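Local coordinates for protein cGAS/DncV-like nucleotidyltransferase in E. coli homolog (Elizabethkingia meningoseptica ATCC 13253 = NBRC 12535, PDB 6E0N) that synthesises cyclic nucleotide second messengers in response to phage infection, as the nucleotidyltransferase of a bacterial CBASS antiviral system, at residues Y50-N55 / E172-N177; R191-L196 / F218-V223. One frame throughout, in Å; residues are numbered along the deposited sequence. Where two conformers were deposited one is given.

Contact 1: residues Y50-N55 / E172-N177. With GTP (guanosine-5'-triphosphate), chain D.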
loop_
_atom_site.group_PDB
_atom_site.type_symbol
_atom_site.label_atom_id
_atom_site.label_comp_id
_atom_site.label_asym_id
_atom_site.label_seq_id
_atom_site.Cartn_x
_atom_site.Cartn_y
_atom_site.Cartn_z
ATOM N N TYR A 50 -3.336 -2.182 5.831
ATOM C CA TYR A 50 -3.595 -2.168 7.269
ATOM C C TYR A 50 -2.908 -0.989 7.948
ATOM O O TYR A 50 -3.440 -0.435 8.918
ATOM C CB TYR A 50 -3.162 -3.486 7.914
ATOM C CG TYR A 50 -4.190 -4.594 7.790
ATOM C CD1 TYR A 50 -4.156 -5.487 6.730
ATOM C CD2 TYR A 50 -5.199 -4.741 8.732
ATOM C CE1 TYR A 50 -5.099 -6.501 6.610
ATOM C CE2 TYR A 50 -6.142 -5.749 8.623
ATOM C CZ TYR A 50 -6.086 -6.626 7.560
ATOM O OH TYR A 50 -7.016 -7.631 7.449
ATOM N N ARG A 51 -1.732 -0.593 7.454
ATOM C CA ARG A 51 -1.028 0.559 8.006
ATOM C C ARG A 51 -1.733 1.858 7.634
ATOM O O ARG A 51 -1.946 2.729 8.484
ATOM C CB ARG A 51 0.409 0.570 7.485
ATOM C CG ARG A 51 1.242 1.763 7.937
ATOM C CD ARG A 51 1.622 1.652 9.403
ATOM N NE ARG A 51 2.256 2.871 9.904
ATOM C CZ ARG A 51 3.553 3.146 9.800
ATOM N NH1 ARG A 51 4.379 2.295 9.202
ATOM N NH2 ARG A 51 4.025 4.278 10.298
ATOM N N ASN A 52 -2.096 2.006 6.366
ATOM C CA ASN A 52 -2.705 3.228 5.861
ATOM C C ASN A 52 -4.219 3.244 6.017
ATOM O O ASN A 52 -4.847 4.264 5.720
ATOM C CB ASN A 52 -2.316 3.410 4.392
ATOM C CG ASN A 52 -0.812 3.320 4.177
ATOM O OD1 ASN A 52 -0.033 3.928 4.907
ATOM N ND2 ASN A 52 -0.402 2.552 3.177
ATOM N N ASN A 53 -4.813 2.146 6.484
ATOM C CA ASN A 53 -6.254 2.053 6.728
ATOM C C ASN A 53 -7.055 2.213 5.436
ATOM O O ASN A 53 -8.002 2.998 5.355
ATOM C CB ASN A 53 -6.718 3.044 7.797
ATOM C CG ASN A 53 -8.049 2.654 8.414
ATOM O OD1 ASN A 53 -8.411 1.478 8.448
ATOM N ND2 ASN A 53 -8.789 3.642 8.896
ATOM N N THR A 54 -6.683 1.429 4.423
ATOM C CA THR A 54 -7.332 1.493 3.118
ATOM C C THR A 54 -7.905 0.150 2.681
ATOM O O THR A 54 -8.115 -0.067 1.484
ATOM C CB THR A 54 -6.357 2.020 2.066
ATOM O OG1 THR A 54 -5.218 1.151 1.993
ATOM C CG2 THR A 54 -5.889 3.423 2.416
ATOM N N ASN A 55 -8.175 -0.750 3.620
ATOM C CA ASN A 55 -8.715 -2.059 3.285
ATOM C C ASN A 55 -10.190 -1.965 2.916
ATOM O O ASN A 55 -10.977 -1.303 3.602
ATOM C CB ASN A 55 -8.571 -3.004 4.473
ATOM C CG ASN A 55 -7.204 -3.644 4.551
ATOM O OD1 ASN A 55 -6.700 -4.174 3.561
ATOM N ND2 ASN A 55 -6.592 -3.596 5.730
ATOM N N GLU A 172 7.076 5.130 5.897
ATOM C CA GLU A 172 6.773 6.088 6.955
ATOM C C GLU A 172 6.295 7.411 6.372
ATOM O O GLU A 172 5.298 7.979 6.833
ATOM C CB GLU A 172 7.996 6.298 7.847
ATOM C CG GLU A 172 8.453 5.043 8.573
ATOM C CD GLU A 172 7.345 4.394 9.376
ATOM O OE1 GLU A 172 6.602 5.120 10.066
ATOM O OE2 GLU A 172 7.210 3.156 9.310
ATOM N N GLN A 173 6.995 7.918 5.354
ATOM C CA GLN A 173 6.601 9.174 4.726
ATOM C C GLN A 173 5.291 9.021 3.960
ATOM O O GLN A 173 4.463 9.938 3.946
ATOM C CB GLN A 173 7.726 9.657 3.809
ATOM C CG GLN A 173 9.055 9.929 4.517
ATOM C CD GLN A 173 9.993 8.727 4.579
ATOM O OE1 GLN A 173 9.565 7.570 4.534
ATOM N NE2 GLN A 173 11.290 9.005 4.687
ATOM N N HIS A 174 5.090 7.872 3.316
ATOM C CA HIS A 174 3.802 7.565 2.707
ATOM C C HIS A 174 2.691 7.620 3.744
ATOM O O HIS A 174 1.657 8.265 3.538
ATOM C CB HIS A 174 3.881 6.173 2.071
ATOM C CG HIS A 174 2.646 5.767 1.331
ATOM N ND1 HIS A 174 2.503 5.933 -0.031
ATOM C CD2 HIS A 174 1.498 5.194 1.763
ATOM C CE1 HIS A 174 1.315 5.490 -0.404
ATOM N NE2 HIS A 174 0.686 5.036 0.666
ATOM N N TYR A 175 2.895 6.954 4.879
ATOM C CA TYR A 175 1.869 6.937 5.912
ATOM C C TYR A 175 1.568 8.346 6.419
ATOM O O TYR A 175 0.406 8.755 6.495
ATOM C CB TYR A 175 2.295 6.059 7.084
ATOM C CG TYR A 175 1.396 6.294 8.278
ATOM C CD1 TYR A 175 0.169 5.661 8.369
ATOM C CD2 TYR A 175 1.754 7.182 9.289
ATOM C CE1 TYR A 175 -0.673 5.885 9.439
ATOM C CE2 TYR A 175 0.919 7.411 10.367
ATOM C CZ TYR A 175 -0.296 6.759 10.434
ATOM O OH TYR A 175 -1.138 6.983 11.494
ATOM N N SER A 176 2.611 9.087 6.791
ATOM C CA SER A 176 2.408 10.386 7.433
ATOM C C SER A 176 1.748 11.384 6.494
ATOM O O SER A 176 0.821 12.094 6.887
ATOM C CB SER A 176 3.739 10.922 7.950
ATOM O OG SER A 176 4.282 10.054 8.931
ATOM N N ASN A 177 2.213 11.451 5.237
ATOM C CA ASN A 177 1.648 12.417 4.296
ATOM C C ASN A 177 0.210 12.074 3.931
ATOM O O ASN A 177 -0.619 12.973 3.748
ATOM C CB ASN A 177 2.522 12.510 3.049
ATOM C CG ASN A 177 3.803 13.274 3.301
ATOM O OD1 ASN A 177 3.932 13.967 4.313
ATOM N ND2 ASN A 177 4.758 13.150 2.391
HETATM P PG GTP D . -11.871 7.156 8.298
HETATM O O1G GTP D . -12.764 7.095 7.083
HETATM O O2G GTP D . -10.477 7.548 7.865
HETATM O O3G GTP D . -12.433 8.135 9.305
HETATM O O3B GTP D . -11.804 5.663 8.916
HETATM P PB GTP D . -11.700 5.252 10.469
HETATM O O1B GTP D . -11.752 3.752 10.591
HETATM O O2B GTP D . -12.795 5.900 11.273
HETATM O O3A GTP D . -10.242 5.748 10.933
HETATM P PA GTP D . -10.019 6.923 11.997
HETATM O O1A GTP D . -11.176 7.898 11.998
HETATM O O2A GTP D . -8.728 7.644 11.679
HETATM O "O5'" GTP D . -9.853 6.241 13.439
HETATM C "C5'" GTP D . -8.665 5.574 13.776
HETATM C "C4'" GTP D . -8.787 5.142 15.224
HETATM O "O4'" GTP D . -8.379 6.218 16.087
HETATM C "C3'" GTP D . -10.221 4.786 15.642
HETATM O "O3'" GTP D . -10.172 3.702 16.535
HETATM C "C2'" GTP D . -10.754 6.034 16.372
HETATM O "O2'" GTP D . -11.666 5.711 17.362
HETATM C "C1'" GTP D . -9.460 6.632 16.956
HETATM N N9 GTP D . -9.443 8.074 17.154
HETATM C C8 GTP D . -10.465 8.929 16.916
HETATM N N7 GTP D . -10.067 10.171 17.265
HETATM C C5 GTP D . -8.806 10.102 17.751
HETATM C C6 GTP D . -7.934 11.066 18.242
HETATM O O6 GTP D . -8.274 12.249 18.295
HETATM N N1 GTP D . -6.681 10.689 18.676
HETATM C C2 GTP D . -6.302 9.362 18.616
HETATM N N2 GTP D . -5.094 9.008 19.033
HETATM N N3 GTP D . -7.171 8.407 18.126
HETATM C C4 GTP D . -8.404 8.776 17.698
HETATM O O HOH W 1 -1.686 6.870 5.798
#
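Arg51 and Glu172 form a bidentate salt bridge that joins the end of the short helix 48-52 to helix 171-184, beside the nucleotide-binding cleft. The guanidinium meets the carboxylate end-on: NH2 of Arg51 reaches OE1 of Glu172 at 2.7 Å and NH1 of Arg51 reaches OE2 of Glu172 at 3.0 Å. Both bonds are nearly straight, and both acceptors lie close to the guanidinium plane, although the carboxylate is tilted 34° against it. A bend at chi2 (73°) carries the arginine chain across one face of Tyr175, where CZ of Arg51 lies 4.5 Å from the centroid of the Tyr175 ring, 27° off its normal, an off-centre cation-pi contact. NH1 also bonds to the carbonyl of Leu46, so the guanidinium is fixed from several directions.

Helix 48-52 follows the first strand of the nucleotidyltransferase core and opens with the Gly48-Ser49 pair of this superfamily's motif; Tyr50, Arg51 and Asn52 belong to the probable GTP site. Asn52 touches another bound GTP, distinct from that of chain D, while its amide packs obliquely against the imidazole of His174, with ND2 of Asn52 3.5 Å from CD2 of His174. NE2 of His174 is hydrogen-bonded to Glu220. A water donates to the carbonyl of Tyr175 and, weakly, to OD1 of Asn52. Beyond the helix end, Asn53 adopts positive phi, and its ND2 makes a weak 3.4 Å hydrogen bond to O1B of the GTP of chain D.

Contact 2: residues R191-L196 / F218-V223. With GTP (guanosine-5'-triphosphate), chain D.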
loop_
_atom_site.group_PDB
_atom_site.type_symbol
_atom_site.label_atom_id
_atom_site.label_comp_id
_atom_site.label_asym_id
_atom_site.label_seq_id
_atom_site.Cartn_x
_atom_site.Cartn_y
_atom_site.Cartn_z
ATOM N N ARG A 191 -11.193 8.090 2.032
ATOM C CA ARG A 191 -12.505 7.581 1.650
ATOM C C ARG A 191 -12.630 7.468 0.137
ATOM O O ARG A 191 -13.206 6.499 -0.369
ATOM C CB ARG A 191 -13.600 8.453 2.266
ATOM C CG ARG A 191 -13.699 8.219 3.766
ATOM C CD ARG A 191 -14.656 9.139 4.494
ATOM N NE ARG A 191 -14.463 9.008 5.940
ATOM C CZ ARG A 191 -15.113 9.712 6.859
ATOM N NH1 ARG A 191 -16.019 10.604 6.493
ATOM N NH2 ARG A 191 -14.849 9.523 8.144
ATOM N N MET A 192 -12.072 8.431 -0.603
ATOM C CA MET A 192 -12.091 8.346 -2.058
ATOM C C MET A 192 -11.163 7.246 -2.559
ATOM O O MET A 192 -11.486 6.549 -3.527
ATOM C CB MET A 192 -11.699 9.692 -2.660
ATOM C CG MET A 192 -12.749 10.780 -2.464
ATOM S SD MET A 192 -14.323 10.395 -3.260
ATOM C CE MET A 192 -15.469 10.682 -1.912
ATOM N N VAL A 193 -10.003 7.082 -1.920
ATOM C CA VAL A 193 -9.128 5.960 -2.256
ATOM C C VAL A 193 -9.880 4.645 -2.102
ATOM O O VAL A 193 -9.825 3.768 -2.973
ATOM C CB VAL A 193 -7.857 5.989 -1.390
ATOM C CG1 VAL A 193 -7.117 4.658 -1.502
ATOM C CG2 VAL A 193 -6.958 7.137 -1.792
ATOM N N ARG A 194 -10.588 4.484 -0.981
ATOM C CA ARG A 194 -11.303 3.235 -0.739
ATOM C C ARG A 194 -12.380 3.007 -1.791
ATOM O O ARG A 194 -12.543 1.887 -2.287
ATOM C CB ARG A 194 -11.891 3.228 0.671
ATOM C CG ARG A 194 -10.843 3.202 1.769
ATOM C CD ARG A 194 -11.482 3.136 3.170
ATOM N NE ARG A 194 -10.569 3.655 4.184
ATOM C CZ ARG A 194 -10.817 4.715 4.946
ATOM N NH1 ARG A 194 -11.973 5.367 4.849
ATOM N NH2 ARG A 194 -9.915 5.114 5.828
ATOM N N ILE A 195 -13.116 4.062 -2.158
ATOM C CA ILE A 195 -14.125 3.929 -3.209
ATOM C C ILE A 195 -13.485 3.444 -4.504
ATOM O O ILE A 195 -13.992 2.531 -5.167
ATOM C CB ILE A 195 -14.879 5.254 -3.412
ATOM C CG1 ILE A 195 -15.793 5.535 -2.222
ATOM C CG2 ILE A 195 -15.658 5.209 -4.723
ATOM C CD1 ILE A 195 -16.319 6.954 -2.181
ATOM N N LEU A 196 -12.368 4.063 -4.897
ATOM C CA LEU A 196 -11.727 3.686 -6.152
ATOM C C LEU A 196 -11.138 2.282 -6.092
ATOM O O LEU A 196 -11.087 1.597 -7.120
ATOM C CB LEU A 196 -10.674 4.724 -6.533
ATOM C CG LEU A 196 -11.246 6.075 -6.963
ATOM C CD1 LEU A 196 -10.128 7.094 -7.163
ATOM C CD2 LEU A 196 -12.069 5.946 -8.237
ATOM N N PHE A 218 -0.666 2.857 -6.473
ATOM C CA PHE A 218 -0.882 3.763 -7.595
ATOM C C PHE A 218 -2.125 4.617 -7.371
ATOM O O PHE A 218 -2.093 5.842 -7.536
ATOM C CB PHE A 218 -0.977 2.931 -8.881
ATOM C CG PHE A 218 -0.830 3.721 -10.155
ATOM C CD1 PHE A 218 0.329 4.429 -10.422
ATOM C CD2 PHE A 218 -1.838 3.718 -11.104
ATOM C CE1 PHE A 218 0.467 5.144 -11.601
ATOM C CE2 PHE A 218 -1.702 4.427 -12.285
ATOM C CZ PHE A 218 -0.549 5.139 -12.533
ATOM N N ILE A 219 -3.228 3.989 -6.961
ATOM C CA ILE A 219 -4.455 4.734 -6.692
ATOM C C ILE A 219 -4.216 5.779 -5.606
ATOM O O ILE A 219 -4.637 6.937 -5.724
ATOM C CB ILE A 219 -5.591 3.768 -6.309
ATOM C CG1 ILE A 219 -5.991 2.906 -7.506
ATOM C CG2 ILE A 219 -6.791 4.538 -5.778
ATOM C CD1 ILE A 219 -7.009 1.830 -7.181
ATOM N N GLU A 220 -3.551 5.375 -4.519
ATOM C CA GLU A 220 -3.280 6.303 -3.428
ATOM C C GLU A 220 -2.481 7.508 -3.907
ATOM O O GLU A 220 -2.749 8.642 -3.492
ATOM C CB GLU A 220 -2.556 5.571 -2.298
ATOM C CG GLU A 220 -3.465 4.610 -1.550
ATOM C CD GLU A 220 -2.726 3.754 -0.545
ATOM O OE1 GLU A 220 -1.859 4.284 0.176
ATOM O OE2 GLU A 220 -3.012 2.541 -0.486
ATOM N N CYS A 221 -1.496 7.283 -4.779
ATOM C CA CYS A 221 -0.694 8.393 -5.284
ATOM C C CYS A 221 -1.509 9.295 -6.203
ATOM O O CYS A 221 -1.380 10.525 -6.146
ATOM C CB CYS A 221 0.540 7.859 -6.008
ATOM S SG CYS A 221 1.785 7.096 -4.937
ATOM N N LEU A 222 -2.335 8.713 -7.076
ATOM C CA LEU A 222 -3.141 9.530 -7.978
ATOM C C LEU A 222 -4.059 10.469 -7.199
ATOM O O LEU A 222 -4.080 11.680 -7.444
ATOM C CB LEU A 222 -3.958 8.639 -8.908
ATOM C CG LEU A 222 -3.186 7.818 -9.936
ATOM C CD1 LEU A 222 -4.139 6.849 -10.636
ATOM C CD2 LEU A 222 -2.483 8.704 -10.946
ATOM N N VAL A 223 -4.821 9.926 -6.247
ATOM C CA VAL A 223 -5.765 10.755 -5.503
ATOM C C VAL A 223 -5.028 11.775 -4.643
ATOM O O VAL A 223 -5.534 12.877 -4.404
ATOM C CB VAL A 223 -6.711 9.868 -4.671
ATOM C CG1 VAL A 223 -7.712 10.723 -3.916
ATOM C CG2 VAL A 223 -7.418 8.859 -5.566
HETATM P PG GTP D . -11.871 7.156 8.298
HETATM O O1G GTP D . -12.764 7.095 7.083
HETATM O O2G GTP D . -10.477 7.548 7.865
HETATM O O3G GTP D . -12.433 8.135 9.305
HETATM O O3B GTP D . -11.804 5.663 8.916
HETATM P PB GTP D . -11.700 5.252 10.469
HETATM O O1B GTP D . -11.752 3.752 10.591
HETATM O O2B GTP D . -12.795 5.900 11.273
HETATM O O3A GTP D . -10.242 5.748 10.933
HETATM P PA GTP D . -10.019 6.923 11.997
HETATM O O1A GTP D . -11.176 7.898 11.998
HETATM O O2A GTP D . -8.728 7.644 11.679
HETATM O "O5'" GTP D . -9.853 6.241 13.439
HETATM C "C5'" GTP D . -8.665 5.574 13.776
HETATM C "C4'" GTP D . -8.787 5.142 15.224
HETATM O "O4'" GTP D . -8.379 6.218 16.087
HETATM C "C3'" GTP D . -10.221 4.786 15.642
HETATM O "O3'" GTP D . -10.172 3.702 16.535
HETATM C "C2'" GTP D . -10.754 6.034 16.372
HETATM O "O2'" GTP D . -11.666 5.711 17.362
HETATM C "C1'" GTP D . -9.460 6.632 16.956
HETATM N N9 GTP D . -9.443 8.074 17.154
HETATM C C8 GTP D . -10.465 8.929 16.916
HETATM N N7 GTP D . -10.067 10.171 17.265
HETATM C C5 GTP D . -8.806 10.102 17.751
HETATM C C6 GTP D . -7.934 11.066 18.242
HETATM O O6 GTP D . -8.274 12.249 18.295
HETATM N N1 GTP D . -6.681 10.689 18.676
HETATM C C2 GTP D . -6.302 9.362 18.616
HETATM N N2 GTP D . -5.094 9.008 19.033
HETATM N N3 GTP D . -7.171 8.407 18.126
HETATM C C4 GTP D . -8.404 8.776 17.698
#
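Val193 and Leu196 pack against Ile219, Glu220 and Val223 where helices 188-205 and 216-224 cross, their local axes 9.6 Å apart and 135° between directions. The interface is apolar and buried. Leu196 and Val223 meet tip to tip, CD1 of Leu196 lying 3.6 Å from CG2 of Val223, while CB of Leu196 rests on CG2 of Ile219. Val193 divides its two methyls: CG1, anti to the backbone N (chi1 167°), touches CG of Glu220 at 3.7 Å, and CG2 turns to CB of Val223. Only the aliphatic part of Glu220 joins this packing; its carboxylate is held by His174 and Ser216.

These helices belong to the helical part of the CD-NTase fold, where helices 236-252 and 275-289 cover further sides of the pair.

Hydrogen bonding to the nucleotide occupies another side of helix 188-205. Arg191 and Arg194, one turn apart, extend to the gamma phosphate of the GTP of chain D and converge on O1G, with NE of Arg191 at 2.8 Å and NH1 of Arg194 at 2.9 Å from it. NH2 of Arg191 goes on to O3G at 3.0 Å, and NH2 of Arg194 to O2G at 3.2 Å in an almost straight bond. Arg187 contributes another bond to this nucleotide.

How the contacts relate
Following the chain from its N terminus, helix 48-52 comes first, and contact 1 closes a long loop through most of the strands of the sheet before helix 171-184 returns to it. Helix 188-205 comes next, and contact 2 closes a much shorter loop of 21 residues, about half of it helix and none of it strand, onto helix 216-224. The two loops are in series, neither nested nor crossed. The centres of the two contacts are about 12 Å apart, yet they are joined directly: NE2 of His174 lies 2.7 Å from OE1 of Glu220, and O of Asn53 lies 2.9 Å from NH2 of Arg194, both probable hydrogen bonds. The GTP of chain D is hydrogen-bonded from both contacts, weakly from contact 1.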